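Local coordinates for protein possible prolidase (Bifidobacterium longum NCC2705, PDB 2P9B) that probably acts as a metal-dependent amidohydrolase that cleaves carbon–nitrogen bonds, and has been proposed to be a prolidase, though its substrate is not established, at residues Gly28-Asn33 with Asn409-Leu414; Gly393-Glu396 with Asp402-Val405. All coordinates share one frame; numbering follows the deposited sequence.

Contact 1 of 2, residues Gly28-Asn33 with Asn409-Leu414; sequences GTILRN and NPLDDL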
ATOM      1  N   GLY A  28     -14.158   8.173 -11.967  1.00 29.84           N
ATOM      2  CA  GLY A  28     -13.933   7.060 -12.876  1.00 27.11           C
ATOM      3  C   GLY A  28     -13.793   7.583 -14.293  1.00 25.48           C
ATOM      4  O   GLY A  28     -14.124   6.902 -15.264  1.00 25.39           O
ATOM      5  N   THR A  29     -13.292   8.808 -14.397  1.00 24.68           N
ATOM      6  CA  THR A  29     -13.100   9.477 -15.678  1.00 24.14           C
ATOM      7  C   THR A  29     -12.078   8.790 -16.577  1.00 23.94           C
ATOM      8  O   THR A  29     -11.037   8.329 -16.111  1.00 22.97           O
ATOM      9  CB  THR A  29     -12.622  10.928 -15.473  1.00 24.63           C
ATOM     10  OG1 THR A  29     -13.565  11.640 -14.663  1.00 25.18           O
ATOM     11  CG2 THR A  29     -12.469  11.632 -16.815  1.00 24.82           C
ATOM     12  N   ILE A  30     -12.385   8.740 -17.871  1.00 22.67           N
ATOM     13  CA  ILE A  30     -11.487   8.158 -18.859  1.00 23.83           C
ATOM     14  C   ILE A  30     -11.309   9.164 -19.994  1.00 22.12           C
ATOM     15  O   ILE A  30     -12.255   9.845 -20.387  1.00 22.38           O
ATOM     16  CB  ILE A  30     -12.024   6.831 -19.450  1.00 26.23           C
ATOM     17  CG1 ILE A  30     -13.270   7.085 -20.297  1.00 29.78           C
ATOM     18  CG2 ILE A  30     -12.335   5.856 -18.333  1.00 28.20           C
ATOM     19  CD1 ILE A  30     -13.709   5.873 -21.100  1.00 33.85           C
ATOM     20  N   LEU A  31     -10.093   9.260 -20.512  1.00 20.22           N
ATOM     21  CA  LEU A  31      -9.797  10.189 -21.595  1.00 19.30           C
ATOM     22  C   LEU A  31      -9.248   9.390 -22.766  1.00 20.33           C
ATOM     23  O   LEU A  31      -8.282   8.647 -22.614  1.00 19.77           O
ATOM     24  CB  LEU A  31      -8.769  11.214 -21.124  1.00 19.95           C
ATOM     25  CG  LEU A  31      -9.126  11.860 -19.780  1.00 21.72           C
ATOM     26  CD1 LEU A  31      -7.975  12.725 -19.316  1.00 22.91           C
ATOM     27  CD2 LEU A  31     -10.411  12.673 -19.918  1.00 23.22           C
ATOM     28  N   ARG A  32      -9.859   9.553 -23.934  1.00 19.69           N
ATOM     29  CA  ARG A  32      -9.448   8.806 -25.116  1.00 21.01           C
ATOM     30  C   ARG A  32      -8.413   9.485 -26.009  1.00 19.66           C
ATOM     31  O   ARG A  32      -8.310  10.709 -26.040  1.00 19.71           O
ATOM     32  CB  ARG A  32     -10.690   8.455 -25.936  1.00 23.11           C
ATOM     33  CG  ARG A  32     -11.746   7.730 -25.124  1.00 28.07           C
ATOM     34  CD  ARG A  32     -13.011   7.496 -25.930  1.00 32.32           C
ATOM     35  NE  ARG A  32     -14.061   6.886 -25.118  1.00 36.23           N
ATOM     36  CZ  ARG A  32     -14.657   7.481 -24.089  1.00 37.16           C
ATOM     37  NH1 ARG A  32     -14.315   8.713 -23.733  1.00 38.34           N
ATOM     38  NH2 ARG A  32     -15.597   6.841 -23.407  1.00 37.63           N
ATOM     39  N   ASN A  33      -7.648   8.662 -26.726  1.00 18.39           N
ATOM     40  CA  ASN A  33      -6.605   9.116 -27.649  1.00 19.09           C
ATOM     41  C   ASN A  33      -5.780  10.265 -27.080  1.00 18.41           C
ATOM     42  O   ASN A  33      -5.797  11.391 -27.590  1.00 17.78           O
ATOM     43  CB  ASN A  33      -7.234   9.514 -28.985  1.00 22.49           C
ATOM     44  CG  ASN A  33      -6.209   9.645 -30.094  1.00 26.33           C
ATOM     45  OD1 ASN A  33      -5.214   8.916 -30.122  1.00 26.47           O
ATOM     46  ND2 ASN A  33      -6.456  10.558 -31.027  1.00 29.35           N
ATOM     47  N   ASN A 409      -9.301  -2.256 -20.176  1.00 16.38           N
ATOM     48  CA  ASN A 409      -9.800  -1.264 -19.227  1.00 17.17           C
ATOM     49  C   ASN A 409     -10.184  -1.891 -17.889  1.00 16.77           C
ATOM     50  O   ASN A 409     -11.126  -2.680 -17.811  1.00 15.71           O
ATOM     51  CB  ASN A 409     -11.018  -0.547 -19.815  1.00 19.64           C
ATOM     52  CG  ASN A 409     -11.424   0.664 -19.007  1.00 20.06           C
ATOM     53  OD1 ASN A 409     -11.113   0.767 -17.824  1.00 18.96           O
ATOM     54  ND2 ASN A 409     -12.136   1.586 -19.645  1.00 22.95           N
ATOM     55  N   PRO A 410      -9.468  -1.532 -16.809  1.00 15.66           N
ATOM     56  CA  PRO A 410      -9.757  -2.079 -15.480  1.00 15.51           C
ATOM     57  C   PRO A 410     -11.111  -1.661 -14.912  1.00 15.63           C
ATOM     58  O   PRO A 410     -11.600  -2.268 -13.967  1.00 17.02           O
ATOM     59  CB  PRO A 410      -8.587  -1.576 -14.641  1.00 16.51           C
ATOM     60  CG  PRO A 410      -8.299  -0.240 -15.256  1.00 14.68           C
ATOM     61  CD  PRO A 410      -8.361  -0.559 -16.745  1.00 14.07           C
ATOM     62  N   LEU A 411     -11.713  -0.623 -15.485  1.00 16.64           N
ATOM     63  CA  LEU A 411     -13.020  -0.174 -15.018  1.00 18.13           C
ATOM     64  C   LEU A 411     -14.079  -1.194 -15.430  1.00 19.54           C
ATOM     65  O   LEU A 411     -15.123  -1.320 -14.784  1.00 20.48           O
ATOM     66  CB  LEU A 411     -13.356   1.201 -15.602  1.00 18.14           C
ATOM     67  CG  LEU A 411     -12.631   2.380 -14.949  1.00 17.16           C
ATOM     68  CD1 LEU A 411     -12.801   3.642 -15.774  1.00 17.51           C
ATOM     69  CD2 LEU A 411     -13.177   2.566 -13.541  1.00 19.03           C
ATOM     70  N   ASP A 412     -13.798  -1.930 -16.502  1.00 20.74           N
ATOM     71  CA  ASP A 412     -14.723  -2.946 -16.995  1.00 22.36           C
ATOM     72  C   ASP A 412     -14.436  -4.305 -16.369  1.00 21.70           C
ATOM     73  O   ASP A 412     -15.329  -5.149 -16.255  1.00 21.92           O
ATOM     74  CB  ASP A 412     -14.643  -3.053 -18.520  1.00 24.50           C
ATOM     75  CG  ASP A 412     -15.040  -1.768 -19.213  1.00 28.40           C
ATOM     76  OD1 ASP A 412     -15.981  -1.104 -18.733  1.00 29.51           O
ATOM     77  OD2 ASP A 412     -14.419  -1.430 -20.242  1.00 30.09           O
ATOM     78  N   ASP A 413     -13.186  -4.516 -15.967  1.00 19.27           N
ATOM     79  CA  ASP A 413     -12.770  -5.768 -15.332  1.00 18.33           C
ATOM     80  C   ASP A 413     -11.448  -5.500 -14.622  1.00 16.96           C
ATOM     81  O   ASP A 413     -10.420  -5.310 -15.272  1.00 16.96           O
ATOM     82  CB  ASP A 413     -12.566  -6.867 -16.379  1.00 22.04           C
ATOM     83  CG  ASP A 413     -12.449  -8.252 -15.761  1.00 25.46           C
ATOM     84  OD1 ASP A 413     -11.877  -8.380 -14.659  1.00 23.32           O
ATOM     85  OD2 ASP A 413     -12.922  -9.224 -16.390  1.00 30.47           O
ATOM     86  N   LEU A 414     -11.475  -5.490 -13.295  1.00 16.41           N
ATOM     87  CA  LEU A 414     -10.267  -5.221 -12.532  1.00 15.09           C
ATOM     88  C   LEU A 414      -9.145  -6.228 -12.763  1.00 15.83           C
ATOM     89  O   LEU A 414      -7.992  -5.940 -12.461  1.00 15.77           O
ATOM     90  CB  LEU A 414     -10.594  -5.134 -11.040  1.00 15.73           C
ATOM     91  CG  LEU A 414     -11.372  -3.873 -10.651  1.00 13.43           C
ATOM     92  CD1 LEU A 414     -11.922  -4.009  -9.234  1.00 14.07           C
ATOM     93  CD2 LEU A 414     -10.442  -2.660 -10.759  1.00 15.03           C
TER
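In the small beta domain that accompanies the barrel in amidohydrolases, edge strand 30-32 meets the turn after strand 403-406 through one apolar pair, Ile-30 and Leu-411. The gamma methyl CG2 of Ile-30 comes against the delta methyl CD1 of Leu-411 at 3.4 Å, tighter than usual for two methyls. The first torsion of Ile-30 (chi1 68°) tucks CG1 between the backbone N and the carbonyl carbon and sets CG2 beside the N; CD1, at the far end of the other branch, lies over a face of the Arg-32 guanidinium, offset toward its rim. The same Leu-411 CD1 also rests on the carbonyl oxygen of Gly-28, at 3.6 Å, so this one methyl touches both Gly-28 and Ile-30.

No hydrogen bond crosses the contact. What shapes the Leu-411 side is an Asx turn: OD1 of Asn-409 accepts from the backbone N of Leu-411 at 2.8 Å, the donor lying above the carbonyl plane and 39° out of it. Asp-412 N bonds to Asn-409 O at 3.1 Å, closing a type I beta turn with Pro-410 and Leu-411 at its corners.

Leu-411 packs further on Ala-372 and Leu-375 of helix 371-385 and on Val-22 of strand 19-22, the antiparallel partner of strand 30-32, wedging the turn between sheet and helix near the surface.

Contact 2 of 2, residues Gly393-Glu396 with Asp402-Val405; sequences GSLE and DLLV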
ATOM      1  N   GLY A 393       0.671   9.576  -7.868  1.00 11.61           N
ATOM      2  CA  GLY A 393      -0.718   9.226  -7.626  1.00 12.46           C
ATOM      3  C   GLY A 393      -1.727   9.653  -8.673  1.00 12.17           C
ATOM      4  O   GLY A 393      -2.894   9.279  -8.595  1.00 13.30           O
ATOM      5  N   SER A 394      -1.290  10.450  -9.642  1.00 13.06           N
ATOM      6  CA  SER A 394      -2.169  10.900 -10.711  1.00 13.01           C
ATOM      7  C   SER A 394      -1.323  11.317 -11.902  1.00 13.16           C
ATOM      8  O   SER A 394      -0.164  11.707 -11.752  1.00 14.36           O
ATOM      9  CB  SER A 394      -3.039  12.075 -10.246  1.00 13.84           C
ATOM     10  OG  SER A 394      -2.253  13.208  -9.929  1.00 17.34           O
ATOM     11  N   LEU A 395      -1.906  11.224 -13.091  1.00 14.03           N
ATOM     12  CA  LEU A 395      -1.195  11.585 -14.301  1.00 16.19           C
ATOM     13  C   LEU A 395      -1.415  13.051 -14.611  1.00 17.52           C
ATOM     14  O   LEU A 395      -2.209  13.405 -15.480  1.00 19.37           O
ATOM     15  CB  LEU A 395      -1.678  10.721 -15.461  1.00 16.00           C
ATOM     16  CG  LEU A 395      -1.542   9.221 -15.205  1.00 16.87           C
ATOM     17  CD1 LEU A 395      -2.045   8.453 -16.416  1.00 16.44           C
ATOM     18  CD2 LEU A 395      -0.094   8.882 -14.916  1.00 17.70           C
ATOM     19  N   GLU A 396      -0.701  13.897 -13.880  1.00 18.60           N
ATOM     20  CA  GLU A 396      -0.798  15.336 -14.052  1.00 20.32           C
ATOM     21  C   GLU A 396       0.579  15.946 -14.245  1.00 19.12           C
ATOM     22  O   GLU A 396       1.564  15.473 -13.683  1.00 18.24           O
ATOM     23  CB  GLU A 396      -1.469  15.956 -12.833  1.00 22.81           C
ATOM     24  CG  GLU A 396      -2.926  15.572 -12.686  1.00 27.52           C
ATOM     25  CD  GLU A 396      -3.555  16.170 -11.450  1.00 30.35           C
ATOM     26  OE1 GLU A 396      -3.286  15.669 -10.341  1.00 30.67           O
ATOM     27  OE2 GLU A 396      -4.313  17.152 -11.591  1.00 33.08           O
ATOM     28  N   ASP A 402       4.972   7.991 -13.048  1.00 11.69           N
ATOM     29  CA  ASP A 402       4.718   6.638 -12.565  1.00 11.47           C
ATOM     30  C   ASP A 402       3.502   6.179 -13.358  1.00 11.80           C
ATOM     31  O   ASP A 402       2.358   6.502 -13.009  1.00 13.21           O
ATOM     32  CB  ASP A 402       4.403   6.652 -11.062  1.00 10.87           C
ATOM     33  CG  ASP A 402       5.635   6.940 -10.203  1.00 11.93           C
ATOM     34  OD1 ASP A 402       6.692   6.323 -10.455  1.00 14.84           O
ATOM     35  OD2 ASP A 402       5.539   7.769  -9.271  1.00 12.45           O
ATOM     36  N   LEU A 403       3.751   5.440 -14.438  1.00 12.33           N
ATOM     37  CA  LEU A 403       2.670   4.994 -15.313  1.00 11.38           C
ATOM     38  C   LEU A 403       2.494   3.493 -15.370  1.00 12.10           C
ATOM     39  O   LEU A 403       3.463   2.739 -15.368  1.00 12.02           O
ATOM     40  CB  LEU A 403       2.915   5.488 -16.742  1.00 13.61           C
ATOM     41  CG  LEU A 403       3.519   6.879 -16.955  1.00 17.93           C
ATOM     42  CD1 LEU A 403       3.555   7.189 -18.455  1.00 17.70           C
ATOM     43  CD2 LEU A 403       2.717   7.923 -16.224  1.00 19.30           C
ATOM     44  N   LEU A 404       1.243   3.064 -15.440  1.00 10.55           N
ATOM     45  CA  LEU A 404       0.945   1.648 -15.544  1.00  9.95           C
ATOM     46  C   LEU A 404       0.146   1.479 -16.831  1.00 10.56           C
ATOM     47  O   LEU A 404      -0.966   2.002 -16.962  1.00 11.53           O
ATOM     48  CB  LEU A 404       0.134   1.175 -14.337  1.00 10.00           C
ATOM     49  CG  LEU A 404      -0.450  -0.240 -14.424  1.00 10.94           C
ATOM     50  CD1 LEU A 404       0.650  -1.253 -14.720  1.00 10.97           C
ATOM     51  CD2 LEU A 404      -1.156  -0.564 -13.107  1.00 11.59           C
ATOM     52  N   VAL A 405       0.737   0.776 -17.789  1.00 10.88           N
ATOM     53  CA  VAL A 405       0.093   0.546 -19.079  1.00 11.38           C
ATOM     54  C   VAL A 405      -0.555  -0.834 -19.083  1.00 11.86           C
ATOM     55  O   VAL A 405       0.099  -1.838 -18.795  1.00 12.63           O
ATOM     56  CB  VAL A 405       1.118   0.654 -20.223  1.00 10.97           C
ATOM     57  CG1 VAL A 405       0.411   0.580 -21.568  1.00 11.33           C
ATOM     58  CG2 VAL A 405       1.890   1.971 -20.097  1.00 12.19           C
TER
HETATM   59  O   HOH W   1       1.113   8.094 -10.786  1.00 13.01           O
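Leu-395 and Leu-403 both swing CG to the position beside the backbone N, with chi1 of -56° in the first and -37° in the second, the latter well short of a fully staggered torsion. In both, CD1 continues the chain, anti to CA, and the other methyl, CD2, turns off it; the CD2 of Leu-395 and the CD2 of Leu-403 meet where the side chains pass at a slant. Their separation of 3.2 Å is shorter than a relaxed methyl contact, so the exact fit here deserves some caution. The same CD2 of Leu-395 also lies near the carbonyl oxygen of Asp-402, at 3.9 Å.

Polar contact between the segments goes through a water. It donates to Asp-402 O at 3.0 Å and accepts a weak bond from Gly-393 N at 3.3 Å, bridging backbone to backbone beside the leucines. Gly-393 holds a positive phi of 100°, a backbone conformation suited to glycine. Leu-395 sits at the centre of an inverse gamma turn, closed by a weak bond from Glu-396 N to Ser-394 O. Across the same turn Ser-394 OG donates to Glu-396 OE1 at 2.7 Å, on the anti lone pair of the carboxylate.

The Asp-402 carboxylate has three partners: OD2 forms a salt bridge with Arg-158 NH1 and a hydrogen bond with Thr-392 OG1, while OD1 accepts from the backbone N of Ala-426. Leu-395 also packs on Pro-71, and Leu-403 on Val-69 and Ile-424, in the strands that flank 403-406. The run from Gly-393 to Leu-403 fits the Gly-Ser/Thr-Leu/Ile…Gly-Lys-x-Ala-Asp-Leu sequence common near the C-terminus of amidohydrolases, where the chain returns from the barrel to the small beta domain.

How the contacts relate
The two contacts lie on the same side of the chain's centre, their centres about 13 Å apart, and both reach one mixed sheet. Contact 2 sits where the chain enters strand 403-406, and contact 1 involves the turn just after it leaves; both segments of contact 2 lie between those of contact 1 along the chain, so it nests in the long loop contact 1 closes. They share no direct touch, yet helix 371-385, which packs on the turn of contact 1, leads into the loop of contact 2. Strand 68-78 pairs with 403-406 and carries His-77, whose donor atoms, with those of His-79 and Asp-345, face one vacant point, consistent with an unoccupied amidohydrolase metal site.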